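Nonribosomal peptide synthase (PDB 5JJP) activates an aliphatic beta-amino acid by adenylation, most likely using ATP. Local coordinates at residues 79-84 with 164-169; 87-92 with 109-114; 312-317 with 344-349; 375-380 with 425-430; 389-394 with 403-408. All coordinates share one frame; numbering follows the deposited sequence.

Contact 1 (79-84 with 164-169)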
# COMPACT_ATOMS: atom_id res chain seq x y z
N LEU A 79 15.31 -15.07 16.66
CA LEU A 79 16.08 -13.92 17.10
C LEU A 79 15.59 -13.35 18.41
O LEU A 79 16.26 -12.52 19.03
CB LEU A 79 16.10 -12.83 16.03
CG LEU A 79 16.68 -13.28 14.70
CD1 LEU A 79 16.60 -12.14 13.72
CD2 LEU A 79 18.12 -13.70 14.90
N GLY A 80 14.44 -13.81 18.87
CA GLY A 80 13.97 -13.44 20.20
C GLY A 80 13.34 -12.07 20.27
O GLY A 80 13.15 -11.57 21.38
N LEU A 81 12.99 -11.47 19.13
CA LEU A 81 12.34 -10.15 19.17
C LEU A 81 10.91 -10.26 19.74
O LEU A 81 10.29 -11.29 19.60
CB LEU A 81 12.31 -9.49 17.81
CG LEU A 81 13.65 -9.33 17.09
CD1 LEU A 81 13.37 -8.74 15.71
CD2 LEU A 81 14.55 -8.39 17.86
N ASP A 82 10.42 -9.17 20.31
CA ASP A 82 9.09 -9.12 20.90
C ASP A 82 8.06 -8.51 19.94
O ASP A 82 8.45 -7.70 19.09
CB ASP A 82 9.14 -8.22 22.15
CG ASP A 82 8.11 -8.60 23.23
OD1 ASP A 82 7.37 -9.59 23.06
OD2 ASP A 82 8.11 -7.94 24.28
N VAL A 83 6.78 -8.89 20.06
CA VAL A 83 5.73 -8.26 19.30
C VAL A 83 5.84 -6.76 19.59
O VAL A 83 5.94 -6.36 20.75
CB VAL A 83 4.34 -8.79 19.74
CG1 VAL A 83 3.20 -7.94 19.16
CG2 VAL A 83 4.17 -10.28 19.38
N GLY A 84 5.79 -5.94 18.53
CA GLY A 84 5.98 -4.50 18.61
C GLY A 84 7.33 -3.97 18.13
O GLY A 84 7.46 -2.81 17.72
N GLN A 164 24.50 -9.98 12.34
CA GLN A 164 24.65 -9.41 13.67
C GLN A 164 23.36 -9.57 14.46
O GLN A 164 22.34 -9.07 14.06
CB GLN A 164 25.01 -7.95 13.56
CG GLN A 164 24.60 -7.22 14.82
CD GLN A 164 25.62 -7.23 15.96
OE1 GLN A 164 26.64 -6.53 15.94
NE2 GLN A 164 25.33 -8.05 16.99
N LEU A 165 23.41 -10.34 15.55
CA LEU A 165 22.24 -10.59 16.35
C LEU A 165 21.77 -9.33 17.01
O LEU A 165 22.59 -8.48 17.44
CB LEU A 165 22.54 -11.58 17.46
CG LEU A 165 22.89 -13.01 17.03
CD1 LEU A 165 23.34 -13.79 18.27
CD2 LEU A 165 21.70 -13.72 16.39
N PRO A 166 20.44 -9.18 17.11
CA PRO A 166 19.92 -8.06 17.87
C PRO A 166 20.23 -8.26 19.34
O PRO A 166 20.56 -9.37 19.77
CB PRO A 166 18.41 -8.14 17.67
CG PRO A 166 18.16 -9.53 17.24
CD PRO A 166 19.39 -9.98 16.49
N ALA A 167 20.12 -7.17 20.11
CA ALA A 167 20.37 -7.17 21.53
C ALA A 167 19.46 -8.17 22.22
O ALA A 167 18.34 -8.42 21.75
CB ALA A 167 20.10 -5.77 22.07
N PRO A 168 19.92 -8.77 23.32
CA PRO A 168 19.01 -9.58 24.10
C PRO A 168 17.88 -8.75 24.72
O PRO A 168 18.00 -7.52 24.92
CB PRO A 168 19.91 -10.18 25.19
CG PRO A 168 21.32 -9.92 24.75
CD PRO A 168 21.25 -8.67 23.96
N ARG A 169 16.77 -9.40 25.01
CA ARG A 169 15.65 -8.71 25.62
C ARG A 169 14.79 -9.74 26.31
O ARG A 169 14.87 -10.92 25.98
CB ARG A 169 14.84 -7.99 24.54
CG ARG A 169 14.10 -8.96 23.61
CD ARG A 169 13.76 -8.33 22.27
NE ARG A 169 14.95 -7.89 21.59
CZ ARG A 169 15.14 -6.69 21.05
NH1 ARG A 169 14.20 -5.77 21.04
NH2 ARG A 169 16.30 -6.44 20.47
O HOH W 1 16.62 -10.37 21.03
O HOH W 2 13.95 -12.97 23.89
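Two loops beside the mixed five-stranded sheet of the AMP-binding fold meet here, with Leu-79 to Asp-82 facing Leu-165, Pro-166 and Arg-169. The first loop leads from helix 62-77 to strand 87-90. The second leaves an outermost strand, 159-162. Gly-80 has a positive phi (79°) and turns the chain out of the helical path. No hydrogen bond joins the two segments directly, but two waters do. The first donates to Leu-79 O and Ala-167 O and accepts from Arg-169 NE. The second donates to Gly-80 O and Arg-169 O.

The apolar part is a short row. Leu-79 CD2 meets Leu-165 CD2 at 3.9 Å. Pro-166 CG lies 4.1 Å from Leu-79 CB and 3.8 Å from Leu-81 CD2. The same methyl of Leu-81 sits over the centre of one face of the Arg-169 guanidinium, 3.7 Å from CZ of Arg-169. A bend in the arginine chain at chi3 (60°) folds the group back onto its own segment. There Arg-169 NH2 bonds to Ala-167 O at 3.1 Å, while NH1 forms a salt bridge with Asp-85. The cation is therefore held at several points, and its rotation is probably restricted. Leu-81 also packs on Leu-134 of strand 134-138. The aliphatic part of Arg-169 rests on the loop at Gly-80, with CD 3.4 Å from Gly-80 O.

Contact 2 (87-92 with 109-114)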
# COMPACT_ATOMS: atom_id res chain seq x y z
N VAL A 87 11.24 -3.48 12.60
CA VAL A 87 12.19 -4.02 11.67
C VAL A 87 12.25 -3.09 10.45
O VAL A 87 11.22 -2.77 9.88
CB VAL A 87 11.69 -5.38 11.23
CG1 VAL A 87 12.58 -5.95 10.11
CG2 VAL A 87 11.64 -6.31 12.41
N VAL A 88 13.42 -2.61 10.07
CA VAL A 88 13.58 -1.91 8.79
C VAL A 88 13.77 -2.98 7.75
O VAL A 88 14.70 -3.76 7.84
CB VAL A 88 14.80 -0.98 8.77
CG1 VAL A 88 14.90 -0.26 7.45
CG2 VAL A 88 14.68 0.04 9.88
N LEU A 89 12.87 -3.03 6.77
CA LEU A 89 12.93 -4.01 5.71
C LEU A 89 13.34 -3.31 4.37
O LEU A 89 12.57 -2.54 3.79
CB LEU A 89 11.57 -4.68 5.60
CG LEU A 89 11.37 -5.76 4.58
CD1 LEU A 89 12.39 -6.86 4.80
CD2 LEU A 89 9.98 -6.32 4.65
N GLU A 90 14.57 -3.56 3.95
CA GLU A 90 15.13 -2.84 2.79
C GLU A 90 15.37 -3.76 1.61
O GLU A 90 16.21 -4.66 1.67
CB GLU A 90 16.43 -2.17 3.17
CG GLU A 90 17.10 -1.39 2.05
CD GLU A 90 18.13 -0.40 2.60
OE1 GLU A 90 17.72 0.56 3.33
OE2 GLU A 90 19.36 -0.55 2.30
N SER A 91 14.62 -3.53 0.55
CA SER A 91 14.70 -4.37 -0.62
C SER A 91 13.89 -3.80 -1.74
O SER A 91 12.88 -3.12 -1.51
CB SER A 91 14.22 -5.80 -0.28
OG SER A 91 14.02 -6.62 -1.43
N PRO A 92 14.34 -4.02 -2.99
CA PRO A 92 13.36 -3.79 -4.02
C PRO A 92 12.20 -4.76 -3.83
O PRO A 92 12.36 -5.79 -3.21
CB PRO A 92 14.14 -4.03 -5.32
CG PRO A 92 15.25 -4.94 -4.93
CD PRO A 92 15.59 -4.60 -3.52
N LEU A 109 5.80 -8.03 14.03
CA LEU A 109 6.93 -7.13 13.98
C LEU A 109 6.64 -6.05 12.96
O LEU A 109 6.79 -6.28 11.76
CB LEU A 109 8.22 -7.86 13.64
CG LEU A 109 8.58 -9.01 14.57
CD1 LEU A 109 9.77 -9.82 14.05
CD2 LEU A 109 8.87 -8.49 16.00
N PRO A 110 6.23 -4.87 13.42
CA PRO A 110 5.95 -3.88 12.44
C PRO A 110 7.22 -3.50 11.68
O PRO A 110 8.28 -3.26 12.29
CB PRO A 110 5.46 -2.68 13.27
CG PRO A 110 6.04 -2.88 14.62
CD PRO A 110 6.03 -4.36 14.79
N PHE A 111 7.11 -3.40 10.37
CA PHE A 111 8.26 -3.07 9.54
C PHE A 111 8.14 -1.69 8.92
O PHE A 111 7.06 -1.16 8.75
CB PHE A 111 8.47 -4.14 8.46
CG PHE A 111 7.37 -4.20 7.48
CD1 PHE A 111 7.41 -3.45 6.35
CD2 PHE A 111 6.27 -5.06 7.69
CE1 PHE A 111 6.35 -3.52 5.45
CE2 PHE A 111 5.22 -5.10 6.81
CZ PHE A 111 5.27 -4.34 5.69
N ILE A 112 9.28 -1.15 8.57
CA ILE A 112 9.40 0.12 7.87
C ILE A 112 10.00 -0.28 6.55
O ILE A 112 11.16 -0.69 6.54
CB ILE A 112 10.45 1.08 8.45
CG1 ILE A 112 10.49 1.15 9.97
CG2 ILE A 112 10.32 2.46 7.86
CD1 ILE A 112 9.20 1.41 10.63
N PRO A 113 9.27 -0.10 5.42
CA PRO A 113 9.84 -0.51 4.13
C PRO A 113 10.75 0.53 3.54
O PRO A 113 10.44 1.71 3.55
CB PRO A 113 8.59 -0.70 3.26
CG PRO A 113 7.63 0.29 3.81
CD PRO A 113 7.87 0.35 5.29
N THR A 114 11.87 0.08 3.02
CA THR A 114 12.92 0.96 2.54
C THR A 114 13.49 0.36 1.25
O THR A 114 13.35 -0.85 1.02
CB THR A 114 13.92 1.10 3.72
OG1 THR A 114 13.56 2.23 4.54
CG2 THR A 114 15.25 1.28 3.31
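Val-87 to Ser-91 and Pro-110 to Thr-114 are stitched together by five backbone hydrogen bonds. Val-87 N bonds to Pro-110 O at 3.0 Å, and Ile-112 N returns a bond to Val-87 O at 2.8 Å. Leu-89 N then bonds to Ile-112 O, Thr-114 N to Leu-89 O, and Ser-91 N to Thr-114 O. This backbone ladder is the tight part. Alpha-carbon contacts add to it, such as Phe-111 CA to Val-87 O at 3.0 Å. Pro-113 fits because its nitrogen faces away from strand 87-90, so no bond of this ladder is lost.

The strands run parallel, 25° apart. With helix 95-107 between them in sequence they form a beta-alpha-beta unit within the mixed sheet. Phe-111 also has a backbone bond with Leu-184 of strand 181-186. Val-87, Leu-89, Phe-111 and Pro-113 share the face on which that helix packs. Val-88, Glu-90, Ile-112 and Thr-114 share the other.

Side chains meet less closely than backbones. Val-87 CG2 touches Leu-109 CB at 4.0 Å, and Val-88 CG2 is 4.3 Å from Ile-112 CG1. The chi1 of Phe-111 (65°) carries its ring away from strand 87-90, toward Phe-105 and Cys-104. Only Leu-89 CD2 still approaches that ring from this segment, 4.2 Å from Phe-111 CD1. Glu-90 directs OE2 to a salt bridge with Arg-143. Beyond the last rung the contact loosens toward solvent. Ser-91 turns its side chain away from Thr-114, and OG bonds to the carbonyl of the exposed Pro-92, with Ser-91 OG 2.6 Å from Pro-92 O.

Contact 3 (312-317 with 344-349)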
# COMPACT_ATOMS: atom_id res chain seq x y z
N ASP A 312 -3.59 15.22 -20.70
CA ASP A 312 -2.82 13.99 -20.75
C ASP A 312 -3.74 12.77 -20.66
O ASP A 312 -3.61 11.81 -21.42
CB ASP A 312 -1.78 13.98 -19.61
CG ASP A 312 -0.61 14.99 -19.82
OD1 ASP A 312 -0.53 15.65 -20.87
OD2 ASP A 312 0.24 15.11 -18.90
N LEU A 313 -4.71 12.83 -19.74
CA LEU A 313 -5.64 11.74 -19.51
C LEU A 313 -6.46 11.44 -20.75
O LEU A 313 -6.59 10.28 -21.15
CB LEU A 313 -6.57 12.08 -18.35
CG LEU A 313 -7.58 11.03 -17.86
CD1 LEU A 313 -7.00 9.63 -17.80
CD2 LEU A 313 -8.03 11.43 -16.47
N ARG A 314 -7.01 12.50 -21.34
CA ARG A 314 -7.77 12.39 -22.59
C ARG A 314 -6.94 11.73 -23.69
O ARG A 314 -7.39 10.85 -24.40
CB ARG A 314 -8.22 13.79 -23.06
CG ARG A 314 -9.34 14.43 -22.26
CD ARG A 314 -10.00 15.60 -23.02
NE ARG A 314 -11.09 16.23 -22.26
CZ ARG A 314 -10.95 17.23 -21.37
NH1 ARG A 314 -9.76 17.73 -21.07
NH2 ARG A 314 -12.02 17.73 -20.74
N GLU A 315 -5.70 12.17 -23.79
CA GLU A 315 -4.77 11.60 -24.75
C GLU A 315 -4.63 10.10 -24.46
O GLU A 315 -4.78 9.26 -25.37
CB GLU A 315 -3.44 12.34 -24.66
CG GLU A 315 -2.72 12.54 -25.99
CD GLU A 315 -1.50 13.46 -25.86
OE1 GLU A 315 -0.51 13.22 -26.59
OE2 GLU A 315 -1.51 14.38 -25.00
N LEU A 316 -4.41 9.76 -23.20
CA LEU A 316 -4.29 8.34 -22.77
C LEU A 316 -5.54 7.50 -23.06
O LEU A 316 -5.42 6.42 -23.64
CB LEU A 316 -3.90 8.20 -21.30
CG LEU A 316 -3.68 6.77 -20.77
CD1 LEU A 316 -2.45 6.14 -21.41
CD2 LEU A 316 -3.52 6.79 -19.24
N GLN A 317 -6.73 8.02 -22.72
CA GLN A 317 -7.98 7.36 -23.13
C GLN A 317 -8.03 7.11 -24.63
O GLN A 317 -8.46 6.05 -25.09
CB GLN A 317 -9.19 8.20 -22.77
CG GLN A 317 -9.47 8.29 -21.30
CD GLN A 317 -10.72 9.09 -21.00
OE1 GLN A 317 -10.88 10.25 -21.44
NE2 GLN A 317 -11.64 8.48 -20.26
N ASP A 344 -15.39 7.71 -19.68
CA ASP A 344 -14.87 7.57 -21.04
C ASP A 344 -16.01 7.75 -22.02
O ASP A 344 -16.92 6.95 -22.06
CB ASP A 344 -14.18 6.20 -21.29
CG ASP A 344 -13.41 6.13 -22.65
OD1 ASP A 344 -13.02 5.00 -23.09
OD2 ASP A 344 -13.18 7.20 -23.28
N PRO A 345 -15.98 8.82 -22.81
CA PRO A 345 -14.95 9.82 -22.85
C PRO A 345 -15.14 10.86 -21.76
O PRO A 345 -16.23 11.04 -21.20
CB PRO A 345 -15.12 10.42 -24.24
CG PRO A 345 -16.59 10.33 -24.48
CD PRO A 345 -17.08 9.12 -23.74
N LEU A 346 -14.06 11.53 -21.47
CA LEU A 346 -14.04 12.62 -20.52
C LEU A 346 -14.67 13.85 -21.20
O LEU A 346 -14.18 14.27 -22.24
CB LEU A 346 -12.58 12.88 -20.16
CG LEU A 346 -12.21 13.35 -18.77
CD1 LEU A 346 -12.68 12.32 -17.76
CD2 LEU A 346 -10.71 13.51 -18.68
N PRO A 347 -15.76 14.41 -20.64
CA PRO A 347 -16.37 15.59 -21.26
C PRO A 347 -15.36 16.69 -21.51
O PRO A 347 -14.44 16.87 -20.73
CB PRO A 347 -17.43 16.04 -20.23
CG PRO A 347 -17.75 14.80 -19.45
CD PRO A 347 -16.46 14.01 -19.41
N ALA A 348 -15.54 17.41 -22.63
CA ALA A 348 -14.56 18.43 -23.07
C ALA A 348 -14.54 19.65 -22.12
O ALA A 348 -13.50 20.23 -21.87
CB ALA A 348 -14.86 18.87 -24.50
N ASP A 349 -15.70 19.99 -21.56
CA ASP A 349 -15.83 21.13 -20.64
C ASP A 349 -15.29 20.85 -19.22
O ASP A 349 -15.04 21.77 -18.45
CB ASP A 349 -17.30 21.58 -20.54
CG ASP A 349 -18.25 20.42 -20.21
OD1 ASP A 349 -18.28 19.46 -21.01
OD2 ASP A 349 -18.94 20.47 -19.16
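Helical residues 312-317 pass an irregular loop in the opposite sense, with the CA atoms of Arg-314 and Leu-346 6.6 Å apart and Gln-317 next to Asp-344. A cis peptide before Pro-345 kinks the loop.

Leu-346 is the hydrophobic centre. Its CD2 lies 4.0 Å from Leu-313 CD2 and 3.9 Å from Arg-314 CG, and the Leu-346 side chain crosses both at about a right angle. Arg-314 is extended from CG to NE and reaches along the loop. Its NH2 gives a short, fairly straight bond to Pro-347 O (2.6 Å, 162°). That oxygen lies close to the guanidinium plane, at its edge. The same nitrogen has a weak bond to Leu-350 O. Arg-314 NE is buried by the contact and has no bonding partner in the model.

Gln-317 uses both ends of its amide. NE2 donates to Pro-343 O, which fixes the amide's orientation. OE1 takes a weak bond from Leu-346 N at 3.4 Å. The Gln-317 and Asp-344 side chains slide past each other, their flat groups 36° apart, with NE2 of Gln-317 3.6 Å from OD2 of Asp-344.

The helix connects the parallel strands 300-304 and 324-329. The loop follows strand 338-341, an outermost strand of the same sheet, and leads on to strand 363-367. The contact thus pins an outgoing linker to a beta-alpha-beta crossover helix of the six-stranded mixed sheet.

Contact 4 (375-380 with 425-430); sequences GEPGVV and AYRDAD
A bend at chi3 (-52°) turns the Arg-427 side chain back along segment 375-380, and chi1 of Tyr-426 (63°) leads its ring away while its CB presses on the same segment. The arginine NH2 bonds to Val-374 O, which ties the guanidinium to the chain just before the turn. NH1 only packs beside Glu-376, 3.6 Å from Glu-376 C. Tyr-426 CB lies 3.5 Å from Val-379 O and 3.7 Å from Gly-378 C. The tyrosine ring itself is nearly parallel to that of Tyr-434, which it meets.

Glu-376 to Val-379 form a type II turn. Pro-377 and Gly-378 take its two central positions, and the glycine has the positive phi (85°) expected there. One direct hydrogen bond joins the segments. Gly-378 N donates to Arg-427 O at 2.9 Å, nearly along the C=O axis. Pro-377 CB packs against the same carbonyl, 3.5 Å from Arg-427 O. A water bridges the turn and the strand. It donates to Glu-376 O and accepts from Arg-427 N at 2.9 Å, so the strand's N-H is satisfied through solvent.

Further along, Val-380 CA makes a CH contact with Ala-425 O at 3.3 Å. Val-380 CG2 stands at the edge of the Tyr-426 ring, 4.2 Å from CB of Tyr-426. Ala-425 then pairs with Gly-381 by backbone bonding. This is a type II turn leading into strand 381-386, with a bridging water where the antiparallel pairing with strand 417-427 frays.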
# COMPACT_ATOMS: atom_id res chain seq x y z
N GLY A 375 -22.28 23.81 4.98
CA GLY A 375 -23.72 23.72 4.78
C GLY A 375 -24.14 23.58 3.34
O GLY A 375 -25.20 23.01 3.08
N GLU A 376 -23.35 24.12 2.41
CA GLU A 376 -23.79 24.24 1.01
C GLU A 376 -22.78 23.74 0.02
O GLU A 376 -21.58 23.76 0.28
CB GLU A 376 -24.10 25.70 0.64
CG GLU A 376 -25.28 26.32 1.42
CD GLU A 376 -26.69 25.84 1.00
OE1 GLU A 376 -26.94 25.63 -0.20
OE2 GLU A 376 -27.56 25.71 1.89
N PRO A 377 -23.27 23.27 -1.13
CA PRO A 377 -22.39 22.84 -2.20
C PRO A 377 -21.59 24.01 -2.74
O PRO A 377 -22.01 25.14 -2.62
CB PRO A 377 -23.34 22.28 -3.25
CG PRO A 377 -24.69 22.76 -2.87
CD PRO A 377 -24.68 23.02 -1.41
N GLY A 378 -20.42 23.73 -3.29
CA GLY A 378 -19.56 24.74 -3.85
C GLY A 378 -18.65 25.44 -2.86
O GLY A 378 -17.66 26.08 -3.25
N VAL A 379 -18.90 25.28 -1.57
CA VAL A 379 -18.11 25.99 -0.57
C VAL A 379 -16.98 25.08 -0.07
O VAL A 379 -17.22 23.93 0.35
CB VAL A 379 -18.99 26.46 0.61
CG1 VAL A 379 -18.12 27.06 1.72
CG2 VAL A 379 -20.03 27.47 0.14
N VAL A 380 -15.77 25.61 -0.12
CA VAL A 380 -14.59 24.89 0.23
C VAL A 380 -14.44 24.75 1.74
O VAL A 380 -14.63 25.71 2.47
CB VAL A 380 -13.34 25.61 -0.32
CG1 VAL A 380 -12.05 25.08 0.31
CG2 VAL A 380 -13.29 25.46 -1.83
N ALA A 425 -11.50 20.93 -0.04
CA ALA A 425 -12.38 20.48 -1.08
C ALA A 425 -13.76 21.11 -0.94
O ALA A 425 -14.11 21.64 0.09
CB ALA A 425 -12.50 18.94 -1.06
N TYR A 426 -14.54 21.03 -2.00
CA TYR A 426 -15.95 21.40 -1.95
C TYR A 426 -16.74 20.21 -2.45
O TYR A 426 -16.19 19.27 -3.07
CB TYR A 426 -16.28 22.65 -2.81
CG TYR A 426 -16.02 22.47 -4.29
CD1 TYR A 426 -14.80 22.87 -4.87
CD2 TYR A 426 -16.96 21.86 -5.12
CE1 TYR A 426 -14.53 22.67 -6.23
CE2 TYR A 426 -16.69 21.66 -6.49
CZ TYR A 426 -15.47 22.07 -7.02
OH TYR A 426 -15.19 21.88 -8.36
N ARG A 427 -18.04 20.30 -2.20
CA ARG A 427 -19.01 19.26 -2.48
C ARG A 427 -19.91 19.73 -3.64
O ARG A 427 -20.18 20.91 -3.74
CB ARG A 427 -19.82 19.06 -1.19
CG ARG A 427 -20.61 17.76 -1.11
CD ARG A 427 -21.77 17.89 -0.12
NE ARG A 427 -21.33 18.39 1.18
CZ ARG A 427 -21.74 19.50 1.77
NH1 ARG A 427 -22.65 20.30 1.21
NH2 ARG A 427 -21.23 19.83 2.95
N ASP A 428 -20.33 18.83 -4.51
CA ASP A 428 -21.38 19.16 -5.49
C ASP A 428 -22.76 18.88 -4.89
O ASP A 428 -22.85 18.48 -3.72
CB ASP A 428 -21.18 18.45 -6.85
CG ASP A 428 -21.36 16.91 -6.80
OD1 ASP A 428 -21.90 16.33 -5.82
OD2 ASP A 428 -20.96 16.26 -7.78
N ALA A 429 -23.82 19.08 -5.66
CA ALA A 429 -25.18 18.87 -5.15
C ALA A 429 -25.44 17.43 -4.75
O ALA A 429 -26.24 17.15 -3.85
CB ALA A 429 -26.22 19.32 -6.18
N ASP A 430 -24.78 16.51 -5.45
CA ASP A 430 -24.94 15.08 -5.21
C ASP A 430 -24.11 14.60 -4.03
O ASP A 430 -24.28 13.48 -3.57
CB ASP A 430 -24.59 14.30 -6.48
CG ASP A 430 -25.67 14.39 -7.54
OD1 ASP A 430 -26.85 14.61 -7.18
OD2 ASP A 430 -25.35 14.25 -8.74
O HOH W 3 -18.92 22.52 -0.60

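Contact 5 (389-394 with 403-408); sequences ALFSGY and AALVPD
Leu-405 and Ala-404 pack on Leu-390, Phe-391 and Tyr-394 where helix 398-404 passes straight into strand 405-407, a strand of the antiparallel sheet that includes 417-427. Leu-405 is the first residue to leave the helical path. The other segment ends in a short, weakly bonded strand at about 393-394, beside strand 196-200. No hydrogen bond crosses between the segments, and the contact is essentially apolar.

One interaction is CH-pi. Leu-405 CD1 lies over a face of the Phe-391 ring, 4.3 Å from its centroid and 24° off the normal, displaced toward the rim. The chi1 of Phe-391 (78°) swings the ring back beside its own backbone, where the leucine can reach it.

Plain apolar contacts add to this. Leu-405 CG is 3.8 Å from Phe-391 CE1, and Leu-405 CD2 is 4.1 Å from Leu-390 CD1. The leucines slide past each other in opposite directions. Ala-404 CB touches two ring edges at once, with Phe-391 CZ at 4.1 Å and Tyr-394 CE2 at 3.8 Å.

Aromatic contacts complete the cluster. Phe-391 points CE2 over the centre of the Tyr-394 ring, and it meets Phe-419 edge to face. The tyrosine also makes a cation-pi contact with Lys-195. Polar links lie outside the pair of segments: Tyr-394 OH bonds to Glu-333, and Tyr-394 N to Thr-401. The methyl over the ring, Leu-405 CD1, also lies 3.7 Å from Phe-391 O.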
# COMPACT_ATOMS: atom_id res chain seq x y z
N ALA A 389 -10.19 2.29 8.39
CA ALA A 389 -8.83 2.16 7.88
C ALA A 389 -7.82 3.19 8.36
O ALA A 389 -6.68 3.20 7.92
CB ALA A 389 -8.89 2.15 6.37
N LEU A 390 -8.17 3.99 9.34
CA LEU A 390 -7.25 5.00 9.84
C LEU A 390 -6.06 4.43 10.60
O LEU A 390 -6.17 3.43 11.34
CB LEU A 390 -7.97 6.01 10.72
CG LEU A 390 -9.07 6.80 9.98
CD1 LEU A 390 -9.92 7.60 10.93
CD2 LEU A 390 -8.47 7.72 8.93
N PHE A 391 -4.92 5.10 10.37
CA PHE A 391 -3.70 4.93 11.15
C PHE A 391 -3.98 5.08 12.64
O PHE A 391 -5.04 5.61 13.03
CB PHE A 391 -2.59 5.88 10.67
CG PHE A 391 -2.74 7.29 11.14
CD1 PHE A 391 -3.90 8.03 10.89
CD2 PHE A 391 -1.70 7.92 11.83
CE1 PHE A 391 -4.01 9.37 11.31
CE2 PHE A 391 -1.83 9.24 12.25
CZ PHE A 391 -2.98 9.93 12.01
N SER A 392 -3.11 4.52 13.47
CA SER A 392 -3.31 4.55 14.93
C SER A 392 -2.73 5.79 15.57
O SER A 392 -3.08 6.11 16.70
CB SER A 392 -2.66 3.34 15.58
OG SER A 392 -3.26 2.17 15.04
N GLY A 393 -1.78 6.42 14.88
CA GLY A 393 -1.18 7.63 15.36
C GLY A 393 0.14 7.84 14.71
O GLY A 393 0.61 7.00 13.93
N TYR A 394 0.78 8.95 15.04
CA TYR A 394 2.12 9.21 14.58
C TYR A 394 3.09 8.75 15.66
O TYR A 394 2.89 9.02 16.85
CB TYR A 394 2.30 10.69 14.36
CG TYR A 394 1.46 11.26 13.24
CD1 TYR A 394 1.73 10.91 11.91
CD2 TYR A 394 0.42 12.15 13.50
CE1 TYR A 394 0.98 11.43 10.86
CE2 TYR A 394 -0.36 12.66 12.46
CZ TYR A 394 -0.08 12.28 11.14
OH TYR A 394 -0.81 12.77 10.07
N ALA A 403 -3.99 16.12 17.09
CA ALA A 403 -4.43 17.14 16.14
C ALA A 403 -5.01 16.51 14.87
O ALA A 403 -5.90 17.06 14.28
CB ALA A 403 -3.28 18.08 15.77
N ALA A 404 -4.54 15.34 14.48
CA ALA A 404 -5.02 14.67 13.25
C ALA A 404 -6.22 13.79 13.54
O ALA A 404 -7.18 13.83 12.79
CB ALA A 404 -3.91 13.86 12.63
N LEU A 405 -6.18 13.02 14.63
CA LEU A 405 -7.29 12.16 15.02
C LEU A 405 -8.14 12.78 16.12
O LEU A 405 -7.78 12.71 17.30
CB LEU A 405 -6.76 10.81 15.47
CG LEU A 405 -6.13 9.96 14.35
CD1 LEU A 405 -5.45 8.76 14.95
CD2 LEU A 405 -7.18 9.48 13.35
N VAL A 406 -9.28 13.35 15.72
CA VAL A 406 -10.08 14.14 16.59
C VAL A 406 -11.44 13.54 16.89
O VAL A 406 -11.98 12.75 16.09
CB VAL A 406 -10.25 15.55 16.06
CG1 VAL A 406 -8.90 16.13 15.69
CG2 VAL A 406 -11.16 15.56 14.86
N PRO A 407 -12.02 13.91 18.04
CA PRO A 407 -13.36 13.44 18.35
C PRO A 407 -14.33 13.78 17.24
O PRO A 407 -14.25 14.87 16.65
CB PRO A 407 -13.73 14.24 19.62
CG PRO A 407 -12.43 14.53 20.27
CD PRO A 407 -11.51 14.82 19.09
N ASP A 408 -15.19 12.83 16.89
CA ASP A 408 -16.21 13.04 15.88
C ASP A 408 -16.91 14.38 16.13
O ASP A 408 -17.58 14.55 17.14
CB ASP A 408 -17.20 11.89 15.97
CG ASP A 408 -18.31 11.98 14.98
OD1 ASP A 408 -18.36 12.88 14.13
OD2 ASP A 408 -19.17 11.09 15.04

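In the fold
Contacts 1 and 2 are neighbours in the AMP-binding region, their centres 15 Å apart. They touch directly, with Leu-81 CB 4.0 Å from Leu-109 CD2, and strand 87-90 follows the loop of contact 1. Contact 3 lies across the chain's centre from both, beside the six-stranded sheet. Its centre is about 39 Å from that of contact 2. Contacts 4 and 5 share the antiparallel sheet, where strands 405-407 and 417-427 are adjacent, and their centres are about 24 Å apart. Contact 5 approaches contact 2 to about 10 Å between nearest atoms, as does contact 4 to contact 3. The five contacts therefore involve four sheets of the layered fold, and contact 5 joins two of them.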